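Side-chain contacts in cell division protein FtsI/penicillin binding protein 2 (Legionella pneumophila subsp. pneumophila ATCC 43290, PDB 4ZTK), which probably acts as a D,D-transpeptidase that cross-links peptidoglycan during cell division, as penicillin-binding proteins of its family do: residues I32-A35 / V36-H40; R23-Q26 / I27-K30; P301-R304 / N305-D309; T188-S191 / L192-Y196. All coordinates share one frame; numbering follows the deposited sequence.

Contact 1. Residues I32-A35 / V36-H40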
loop_
_atom_site.group_PDB
_atom_site.type_symbol
_atom_site.label_atom_id
_atom_site.label_comp_id
_atom_site.label_asym_id
_atom_site.label_seq_id
_atom_site.Cartn_x
_atom_site.Cartn_y
_atom_site.Cartn_z
ATOM N N ILE A 32 -3.170 -9.690 -13.351
ATOM C CA ILE A 32 -4.306 -9.601 -12.424
ATOM C C ILE A 32 -5.414 -10.582 -12.797
ATOM O O ILE A 32 -6.076 -11.155 -11.932
ATOM C CB ILE A 32 -4.880 -8.163 -12.296
ATOM C CG1 ILE A 32 -5.797 -8.068 -11.075
ATOM C CG2 ILE A 32 -5.633 -7.731 -13.558
ATOM C CD1 ILE A 32 -5.114 -8.426 -9.765
ATOM N N THR A 33 -5.607 -10.784 -14.093
ATOM C CA THR A 33 -6.659 -11.665 -14.560
ATOM C C THR A 33 -6.300 -13.107 -14.170
ATOM O O THR A 33 -7.165 -13.890 -13.766
ATOM C CB THR A 33 -6.855 -11.496 -16.081
ATOM O OG1 THR A 33 -8.041 -12.174 -16.508
ATOM C CG2 THR A 33 -5.659 -12.037 -16.816
ATOM N N THR A 34 -5.011 -13.430 -14.241
ATOM C CA THR A 34 -4.518 -14.753 -13.890
ATOM C C THR A 34 -4.616 -14.958 -12.383
ATOM O O THR A 34 -5.039 -16.015 -11.913
ATOM C CB THR A 34 -3.048 -14.919 -14.318
ATOM O OG1 THR A 34 -2.941 -14.762 -15.740
ATOM C CG2 THR A 34 -2.516 -16.292 -13.912
ATOM N N ALA A 35 -4.231 -13.931 -11.633
ATOM C CA ALA A 35 -4.235 -14.003 -10.176
ATOM C C ALA A 35 -5.646 -14.194 -9.631
ATOM O O ALA A 35 -5.869 -15.025 -8.748
ATOM C CB ALA A 35 -3.604 -12.752 -9.586
ATOM N N VAL A 36 -6.591 -13.422 -10.163
ATOM C CA VAL A 36 -7.983 -13.494 -9.722
ATOM C C VAL A 36 -8.547 -14.894 -9.927
ATOM O O VAL A 36 -9.224 -15.442 -9.051
ATOM C CB VAL A 36 -8.864 -12.444 -10.437
ATOM C CG1 VAL A 36 -10.338 -12.800 -10.320
ATOM C CG2 VAL A 36 -8.594 -11.052 -9.873
ATOM N N LYS A 37 -8.249 -15.483 -11.079
ATOM C CA LYS A 37 -8.686 -16.846 -11.351
ATOM C C LYS A 37 -7.984 -17.853 -10.439
ATOM O O LYS A 37 -8.618 -18.752 -9.887
ATOM C CB LYS A 37 -8.460 -17.206 -12.818
ATOM C CG LYS A 37 -8.765 -18.661 -13.136
ATOM C CD LYS A 37 -8.895 -18.894 -14.631
ATOM C CE LYS A 37 -9.318 -20.333 -14.931
ATOM N NZ LYS A 37 -8.262 -21.316 -14.549
ATOM N N GLN A 38 -6.672 -17.693 -10.285
ATOM C CA GLN A 38 -5.874 -18.603 -9.469
ATOM C C GLN A 38 -6.285 -18.566 -7.996
ATOM O O GLN A 38 -6.231 -19.578 -7.301
ATOM C CB GLN A 38 -4.389 -18.268 -9.609
ATOM C CG GLN A 38 -3.464 -19.124 -8.757
ATOM C CD GLN A 38 -2.013 -19.005 -9.185
ATOM O OE1 GLN A 38 -1.714 -18.473 -10.256
ATOM N NE2 GLN A 38 -1.102 -19.503 -8.351
ATOM N N TYR A 39 -6.711 -17.394 -7.536
ATOM C CA TYR A 39 -7.059 -17.194 -6.135
ATOM C C TYR A 39 -8.552 -17.365 -5.890
ATOM O O TYR A 39 -9.023 -17.152 -4.769
ATOM C CB TYR A 39 -6.650 -15.790 -5.685
ATOM C CG TYR A 39 -5.159 -15.542 -5.616
ATOM C CD1 TYR A 39 -4.264 -16.584 -5.406
ATOM C CD2 TYR A 39 -4.648 -14.255 -5.745
ATOM C CE1 TYR A 39 -2.895 -16.349 -5.330
ATOM C CE2 TYR A 39 -3.287 -14.010 -5.675
ATOM C CZ TYR A 39 -2.416 -15.060 -5.468
ATOM O OH TYR A 39 -1.065 -14.816 -5.398
ATOM N N HIS A 40 -9.291 -17.741 -6.934
ATOM C CA HIS A 40 -10.750 -17.803 -6.872
ATOM C C HIS A 40 -11.317 -16.524 -6.265
ATOM O O HIS A 40 -12.276 -16.566 -5.501
ATOM C CB HIS A 40 -11.215 -19.004 -6.047
ATOM C CG HIS A 40 -10.695 -20.317 -6.542
ATOM N ND1 HIS A 40 -9.672 -20.998 -5.919
ATOM C CD2 HIS A 40 -11.056 -21.076 -7.606
ATOM C CE1 HIS A 40 -9.427 -22.119 -6.573
ATOM N NE2 HIS A 40 -10.252 -22.189 -7.603
#

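Contact 2. Residues R23-Q26 / I27-K30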
loop_
_atom_site.group_PDB
_atom_site.type_symbol
_atom_site.label_atom_id
_atom_site.label_comp_id
_atom_site.label_asym_id
_atom_site.label_seq_id
_atom_site.Cartn_x
_atom_site.Cartn_y
_atom_site.Cartn_z
ATOM N N ARG A 23 2.714 -0.920 -22.825
ATOM C CA ARG A 23 3.540 -2.051 -22.406
ATOM C C ARG A 23 3.237 -2.448 -20.957
ATOM O O ARG A 23 3.101 -3.634 -20.637
ATOM C CB ARG A 23 5.024 -1.721 -22.554
ATOM C CG ARG A 23 5.951 -2.871 -22.188
ATOM C CD ARG A 23 7.266 -2.368 -21.606
ATOM N NE ARG A 23 8.163 -3.465 -21.247
ATOM C CZ ARG A 23 9.218 -3.337 -20.448
ATOM N NH1 ARG A 23 9.510 -2.158 -19.913
ATOM N NH2 ARG A 23 9.979 -4.391 -20.177
HETATM N N MSE A 24 3.135 -1.454 -20.079
HETATM C CA MSE A 24 2.824 -1.718 -18.677
HETATM C C MSE A 24 1.404 -2.243 -18.535
HETATM O O MSE A 24 1.143 -3.152 -17.746
HETATM C CB MSE A 24 2.994 -0.459 -17.825
HETATM C CG MSE A 24 4.430 0.002 -17.635
HETATM SE SE MSE A 24 5.611 -1.339 -16.842
HETATM C CE MSE A 24 4.419 -2.106 -15.499
ATOM N N GLN A 25 0.491 -1.664 -19.311
ATOM C CA GLN A 25 -0.916 -2.036 -19.261
ATOM C C GLN A 25 -1.126 -3.509 -19.585
ATOM O O GLN A 25 -1.877 -4.204 -18.904
ATOM C CB GLN A 25 -1.731 -1.179 -20.228
ATOM C CG GLN A 25 -3.217 -1.438 -20.154
ATOM C CD GLN A 25 -3.784 -1.136 -18.780
ATOM O OE1 GLN A 25 -3.232 -0.334 -18.032
ATOM N NE2 GLN A 25 -4.893 -1.780 -18.443
ATOM N N GLN A 26 -0.454 -3.979 -20.627
ATOM C CA GLN A 26 -0.581 -5.364 -21.049
ATOM C C GLN A 26 -0.031 -6.322 -19.991
ATOM O O GLN A 26 -0.603 -7.382 -19.748
ATOM C CB GLN A 26 0.122 -5.564 -22.390
ATOM C CG GLN A 26 -0.073 -6.934 -22.981
ATOM C CD GLN A 26 0.077 -6.940 -24.488
ATOM O OE1 GLN A 26 -0.628 -6.220 -25.201
ATOM N NE2 GLN A 26 1.001 -7.751 -24.982
ATOM N N ILE A 27 1.072 -5.936 -19.361
ATOM C CA ILE A 27 1.634 -6.706 -18.254
ATOM C C ILE A 27 0.636 -6.888 -17.109
ATOM O O ILE A 27 0.381 -8.010 -16.672
ATOM C CB ILE A 27 2.914 -6.050 -17.705
ATOM C CG1 ILE A 27 4.042 -6.155 -18.734
ATOM C CG2 ILE A 27 3.322 -6.695 -16.376
ATOM C CD1 ILE A 27 5.317 -5.435 -18.326
ATOM N N VAL A 28 0.056 -5.795 -16.628
ATOM C CA VAL A 28 -0.833 -5.895 -15.473
ATOM C C VAL A 28 -2.139 -6.597 -15.844
ATOM O O VAL A 28 -2.750 -7.274 -15.017
ATOM C CB VAL A 28 -1.092 -4.524 -14.810
ATOM C CG1 VAL A 28 0.206 -3.962 -14.262
ATOM C CG2 VAL A 28 -1.733 -3.542 -15.795
ATOM N N GLU A 29 -2.547 -6.446 -17.098
ATOM C CA GLU A 29 -3.730 -7.132 -17.604
ATOM C C GLU A 29 -3.591 -8.650 -17.548
ATOM O O GLU A 29 -4.506 -9.327 -17.110
ATOM C CB GLU A 29 -4.064 -6.672 -19.025
ATOM C CG GLU A 29 -4.857 -5.378 -19.073
ATOM C CD GLU A 29 -4.990 -4.826 -20.480
ATOM O OE1 GLU A 29 -4.236 -5.278 -21.367
ATOM O OE2 GLU A 29 -5.847 -3.944 -20.698
ATOM N N LYS A 30 -2.446 -9.177 -17.975
ATOM C CA LYS A 30 -2.190 -10.616 -17.896
ATOM C C LYS A 30 -2.098 -11.101 -16.451
ATOM O O LYS A 30 -2.590 -12.180 -16.116
ATOM C CB LYS A 30 -0.890 -10.985 -18.612
ATOM C CG LYS A 30 -0.866 -10.651 -20.081
ATOM C CD LYS A 30 0.415 -11.133 -20.747
ATOM C CE LYS A 30 1.638 -10.421 -20.191
ATOM N NZ LYS A 30 2.885 -10.859 -20.881
#

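Contact 3. Residues P301-R304 / N305-D309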
loop_
_atom_site.group_PDB
_atom_site.type_symbol
_atom_site.label_atom_id
_atom_site.label_comp_id
_atom_site.label_asym_id
_atom_site.label_seq_id
_atom_site.Cartn_x
_atom_site.Cartn_y
_atom_site.Cartn_z
ATOM N N PRO A 301 3.190 -11.890 -4.018
ATOM C CA PRO A 301 3.774 -12.592 -5.166
ATOM C C PRO A 301 3.302 -12.020 -6.502
ATOM O O PRO A 301 4.043 -12.098 -7.479
ATOM C CB PRO A 301 3.295 -14.044 -4.985
ATOM C CG PRO A 301 2.144 -13.968 -4.043
ATOM C CD PRO A 301 2.419 -12.801 -3.151
ATOM N N VAL A 302 2.100 -11.452 -6.539
ATOM C CA VAL A 302 1.599 -10.820 -7.752
ATOM C C VAL A 302 2.429 -9.579 -8.080
ATOM O O VAL A 302 2.831 -9.374 -9.231
ATOM C CB VAL A 302 0.104 -10.456 -7.637
ATOM C CG1 VAL A 302 -0.353 -9.678 -8.862
ATOM C CG2 VAL A 302 -0.742 -11.717 -7.467
ATOM N N PHE A 303 2.684 -8.761 -7.057
ATOM C CA PHE A 303 3.599 -7.623 -7.155
ATOM C C PHE A 303 4.931 -8.059 -7.773
ATOM O O PHE A 303 5.445 -7.413 -8.687
ATOM C CB PHE A 303 3.831 -7.049 -5.754
ATOM C CG PHE A 303 4.810 -5.895 -5.693
ATOM C CD1 PHE A 303 6.182 -6.114 -5.720
ATOM C CD2 PHE A 303 4.354 -4.594 -5.534
ATOM C CE1 PHE A 303 7.079 -5.057 -5.635
ATOM C CE2 PHE A 303 5.247 -3.533 -5.437
ATOM C CZ PHE A 303 6.609 -3.767 -5.489
ATOM N N ARG A 304 5.485 -9.152 -7.254
ATOM C CA ARG A 304 6.764 -9.678 -7.724
ATOM C C ARG A 304 6.755 -9.987 -9.222
ATOM O O ARG A 304 7.683 -9.619 -9.946
ATOM C CB ARG A 304 7.139 -10.938 -6.946
ATOM C CG ARG A 304 8.457 -11.571 -7.389
ATOM C CD ARG A 304 8.636 -12.962 -6.798
ATOM N NE ARG A 304 9.954 -13.516 -7.091
ATOM C CZ ARG A 304 10.221 -14.816 -7.170
ATOM N NH1 ARG A 304 9.256 -15.711 -6.990
ATOM N NH2 ARG A 304 11.454 -15.226 -7.435
ATOM N N ASN A 305 5.708 -10.664 -9.683
ATOM C CA ASN A 305 5.625 -11.049 -11.090
ATOM C C ASN A 305 5.529 -9.842 -12.015
ATOM O O ASN A 305 6.155 -9.813 -13.068
ATOM C CB ASN A 305 4.457 -12.010 -11.335
ATOM C CG ASN A 305 4.638 -13.340 -10.624
ATOM O OD1 ASN A 305 5.762 -13.768 -10.359
ATOM N ND2 ASN A 305 3.527 -13.999 -10.310
ATOM N N VAL A 306 4.739 -8.847 -11.620
ATOM C CA VAL A 306 4.617 -7.633 -12.420
ATOM C C VAL A 306 5.950 -6.891 -12.448
ATOM O O VAL A 306 6.408 -6.456 -13.504
ATOM C CB VAL A 306 3.514 -6.704 -11.879
ATOM C CG1 VAL A 306 3.550 -5.361 -12.591
ATOM C CG2 VAL A 306 2.153 -7.360 -12.039
ATOM N N ALA A 307 6.569 -6.768 -11.278
ATOM C CA ALA A 307 7.862 -6.108 -11.137
ATOM C C ALA A 307 8.938 -6.749 -12.004
ATOM O O ALA A 307 9.721 -6.053 -12.644
ATOM C CB ALA A 307 8.295 -6.094 -9.678
HETATM N N MSE A 308 8.984 -8.075 -12.025
HETATM C CA MSE A 308 9.971 -8.761 -12.852
HETATM C C MSE A 308 9.709 -8.546 -14.338
HETATM O O MSE A 308 10.643 -8.378 -15.118
HETATM C CB MSE A 308 10.049 -10.247 -12.505
HETATM C CG MSE A 308 10.825 -10.503 -11.222
HETATM SE SE MSE A 308 10.787 -12.347 -10.628
HETATM C CE MSE A 308 11.657 -13.180 -12.169
ATOM N N ASP A 309 8.435 -8.529 -14.721
ATOM C CA ASP A 309 8.050 -8.229 -16.100
ATOM C C ASP A 309 8.431 -6.804 -16.488
ATOM O O ASP A 309 8.956 -6.568 -17.573
ATOM C CB ASP A 309 6.542 -8.410 -16.290
ATOM C CG ASP A 309 6.150 -9.852 -16.530
ATOM O OD1 ASP A 309 6.975 -10.748 -16.257
ATOM O OD2 ASP A 309 5.009 -10.087 -16.987
HETATM O O HOH W 1 6.094 -14.655 -7.357
#

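Contact 4. Residues T188-S191 / L192-Y196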
loop_
_atom_site.group_PDB
_atom_site.type_symbol
_atom_site.label_atom_id
_atom_site.label_comp_id
_atom_site.label_asym_id
_atom_site.label_seq_id
_atom_site.Cartn_x
_atom_site.Cartn_y
_atom_site.Cartn_z
ATOM N N THR A 188 -8.708 5.317 -2.197
ATOM C CA THR A 188 -8.975 4.636 -3.452
ATOM C C THR A 188 -7.649 4.070 -3.926
ATOM O O THR A 188 -6.605 4.359 -3.337
ATOM C CB THR A 188 -9.523 5.594 -4.527
ATOM O OG1 THR A 188 -8.565 6.629 -4.780
ATOM C CG2 THR A 188 -10.842 6.220 -4.081
ATOM N N ILE A 189 -7.683 3.254 -4.972
ATOM C CA ILE A 189 -6.454 2.723 -5.551
ATOM C C ILE A 189 -5.554 3.888 -5.955
ATOM O O ILE A 189 -4.365 3.904 -5.646
ATOM C CB ILE A 189 -6.741 1.841 -6.784
ATOM C CG1 ILE A 189 -7.516 0.590 -6.373
ATOM C CG2 ILE A 189 -5.449 1.451 -7.469
ATOM C CD1 ILE A 189 -6.777 -0.270 -5.370
ATOM N N GLU A 190 -6.149 4.876 -6.617
ATOM C CA GLU A 190 -5.425 6.062 -7.071
ATOM C C GLU A 190 -4.788 6.874 -5.938
ATOM O O GLU A 190 -3.631 7.281 -6.036
ATOM C CB GLU A 190 -6.342 6.965 -7.901
ATOM C CG GLU A 190 -5.635 8.173 -8.507
ATOM C CD GLU A 190 -6.523 8.970 -9.455
ATOM O OE1 GLU A 190 -5.998 9.513 -10.451
ATOM O OE2 GLU A 190 -7.743 9.057 -9.202
ATOM N N SER A 191 -5.535 7.127 -4.870
ATOM C CA SER A 191 -5.005 7.968 -3.801
ATOM C C SER A 191 -3.927 7.220 -3.026
ATOM O O SER A 191 -2.916 7.801 -2.636
ATOM C CB SER A 191 -6.116 8.456 -2.865
ATOM O OG SER A 191 -6.539 7.432 -1.978
ATOM N N LEU A 192 -4.132 5.921 -2.826
ATOM C CA LEU A 192 -3.183 5.123 -2.056
ATOM C C LEU A 192 -1.836 4.979 -2.768
ATOM O O LEU A 192 -0.780 5.141 -2.151
ATOM C CB LEU A 192 -3.768 3.749 -1.712
ATOM C CG LEU A 192 -2.904 2.877 -0.791
ATOM C CD1 LEU A 192 -2.563 3.605 0.521
ATOM C CD2 LEU A 192 -3.579 1.534 -0.505
ATOM N N ILE A 193 -1.868 4.689 -4.066
ATOM C CA ILE A 193 -0.623 4.525 -4.806
ATOM C C ILE A 193 0.107 5.865 -4.946
ATOM O O ILE A 193 1.340 5.913 -4.997
ATOM C CB ILE A 193 -0.835 3.829 -6.183
ATOM C CG1 ILE A 193 0.501 3.328 -6.746
ATOM C CG2 ILE A 193 -1.542 4.755 -7.170
ATOM C CD1 ILE A 193 0.375 2.527 -8.042
ATOM N N LYS A 194 -0.651 6.957 -4.980
ATOM C CA LYS A 194 -0.034 8.278 -5.049
ATOM C C LYS A 194 0.687 8.608 -3.742
ATOM O O LYS A 194 1.737 9.253 -3.748
ATOM C CB LYS A 194 -1.065 9.357 -5.406
ATOM C CG LYS A 194 -1.432 9.383 -6.891
ATOM C CD LYS A 194 -2.494 10.433 -7.192
ATOM C CE LYS A 194 -2.843 10.462 -8.676
ATOM N NZ LYS A 194 -1.756 11.048 -9.515
ATOM N N SER A 195 0.126 8.154 -2.625
ATOM C CA SER A 195 0.783 8.318 -1.335
ATOM C C SER A 195 2.099 7.544 -1.302
ATOM O O SER A 195 3.117 8.052 -0.830
ATOM C CB SER A 195 -0.138 7.872 -0.199
ATOM O OG SER A 195 -1.290 8.701 -0.153
ATOM N N TYR A 196 2.085 6.316 -1.810
ATOM C CA TYR A 196 3.320 5.546 -1.896
ATOM C C TYR A 196 4.310 6.164 -2.890
ATOM O O TYR A 196 5.525 6.061 -2.714
ATOM C CB TYR A 196 3.041 4.070 -2.206
ATOM C CG TYR A 196 2.841 3.273 -0.941
ATOM C CD1 TYR A 196 1.595 3.185 -0.344
ATOM C CD2 TYR A 196 3.910 2.648 -0.322
ATOM C CE1 TYR A 196 1.415 2.475 0.832
ATOM C CE2 TYR A 196 3.743 1.941 0.851
ATOM C CZ TYR A 196 2.494 1.862 1.424
ATOM O OH TYR A 196 2.321 1.160 2.591
HETATM O O HOH W 2 -4.034 7.795 0.184
#

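Contact 1. Residues I32-A35 / V36-H40
Tyr39 holds CG beside its own backbone N (chi1 -68°), and this turns the ring back along the helix toward Ala35. Val36 sends CG1 away from its N (chi1 162°), which leaves CG2 on the side of Ile32. Val36 lies in the last turn of helix 22-38, and Tyr39 just follows it. A Schellman motif ends the helix: His40 has positive phi, and its N bonds to Lys37 O (3.2 Å). The helix lies on a face of the central sheet of the transpeptidase fold. Ala35 is the meeting point of the end turn. Its O accepts from Tyr39 N at 2.8 Å, normal in length but bent at the hydrogen (141°). The same O lies 3.3 Å from Tyr39 CG, obliquely to the ring. Ile32 O takes Val36 N at 2.9 Å, and Thr34 O takes Gln38 N at the same length. The Lys37 N bond to Thr33 O is weak. Thr34 OG1 bonds back to Lys30 O. Tyr39 OH reaches Leu298 O, and its side chain also touches Pro301 and Val302 of helix 295-310. The apolar part of the contact is small: Ile32 CG1 sits 4.3 Å from Val36 CG2, and Ala35 CB 4.1 Å from Tyr39 CE2.

Contact 2. Residues R23-Q26 / I27-K30
Gln25 NE2 gives hydrogen bonds to two acceptors: Glu29 OE2 on the next turn of the same helix, and the backbone O of Phe59 on strand 56-63. The bond to Glu29 is long, with Gln25 NE2 at 3.3 Å from OE2, but nearly straight (169°). A bend at chi2 (61°) folds the Gln25 amide over toward Glu29, whose own chain runs extended beyond CG. The two flat groups stand almost perpendicular. OE2 lies in the plane of the Gln25 amide, whereas NE2 comes to the carboxylate from above its plane. Underneath this bridge, Gln25 O accepts from Glu29 N at 3.0 Å, and Glu29 CG lies 3.2 Å from Gln25 O. Val28 CG2 touches the same carbonyl oxygen, Gln25 O, also at 3.2 Å. On the buried side of the helix, the selenium of Met24 (a selenomethionine) lies 4.4 Å from Ile27 CD1. Ile27 CG1 packs on Arg23 O at 3.3 Å. Ile27 and Val28 go on to helix 295-310, and Met24 and Val28 to strand 43-49. Gln25 thus links the i to i+4 side-chain pair of helix 22-38 to an outer strand of the sheet. Its NE2 shares its donors between a charged and a neutral acceptor, and the long, out-of-plane approach suggests that the bond to the exposed carboxylate is a modest one.

Contact 3. Residues P301-R304 / N305-D309
Arg304 runs extended from CG to NE along Met308, a selenomethionine one turn on in helix 295-310. This is the last helix of the modelled chain, and it packs on the sheet of the transpeptidase fold beside helix 22-38. Arg304 CB starts the chain next to Asn305 N, a spacing set by the peptide link. CG then comes within 4.1 Å of Met308 SE. NE is closer, at 3.8 Å from the same selenium atom. The two side chains point the same way, and the selenium lies obliquely to the guanidinium. At the tip, Arg304 NH1 gives a weak bond to a water at 3.4 Å. That water in turn donates to Asn305 OD1 at 3.1 Å, so it bridges neighbouring side chains. Asn305 keeps CG beside its own backbone N (chi1 -65°), which folds its amide back over Pro301 O. The backbone bonds here are regular, although the helix is kinked at Pro301, whose N has no bond to the turn before. On the side facing the sheet, Phe303 meets Phe263 edge-to-face. Val302 and Val306 both reach Ile46. On the next turn, Ala307 CB meets the Phe303 ring obliquely, with Phe303 CE1 4.3 Å away.

Contact 4. Residues T188-S191 / L192-Y196
Thr188 is extended (phi -119°, psi 171°) and the chain turns helical at Ile189, so that Thr188 O can accept the first helix bond, from Leu192 N at 3.0 Å. Thr188 is the N-cap of helix 189-200 and forms a capping box with Ser191. Ser191 N gives to Thr188 OG1 at 3.1 Å. Ser191 holds OG between its own N and carbonyl carbon, pointing it at Thr188 N, which donates at 3.0 Å, almost straight (170°). A water donates to Ser195 OG at 2.9 Å and is weakly bonded to Ser191 OG. Ser195 OG is also bonded to Phe158 O. On another side of the helix, Glu190 and Lys194 lie alongside each other, pointing the same way. Their chains touch through carbon, with Glu190 CG 3.6 Å from Lys194 CE, and Lys194 CG rests on Glu190 O at 3.2 Å. The polar ends go to other parts of the fold: Glu190 OE1 takes the N of Asp16, and Lys194 NZ gives to Gly54 O. Ile189 and Ile193 face the central sheet. Because Glu190 OE1 and Lys194 NZ stay 4.6 Å apart, the pair forms no salt bridge. Their opposite charges probably attract mildly, while backbone partners hold each end.

In the fold
Contacts 1 and 2 follow each other on helix 22-38, with centres about 14 Å apart. Contact 3 lies on helix 295-310 beside them. It touches contact 1 where Ala35 CB meets Val302 CG2 at 3.7 Å, and contact 2 where Ile27 CG2 meets Asp309 CB at 3.6 Å. These two helices cover one face of the five-stranded sheet. Contact 4 lies on the other face, its centre about 18 Å from that of contact 3. It is also the one tied to the probable active site: Tyr196 OH bonds to Thr81 O, next to Ser80 of what looks like the SxxK motif (Ser80, Lys83), with Lys248 of a probable KTG motif nearby.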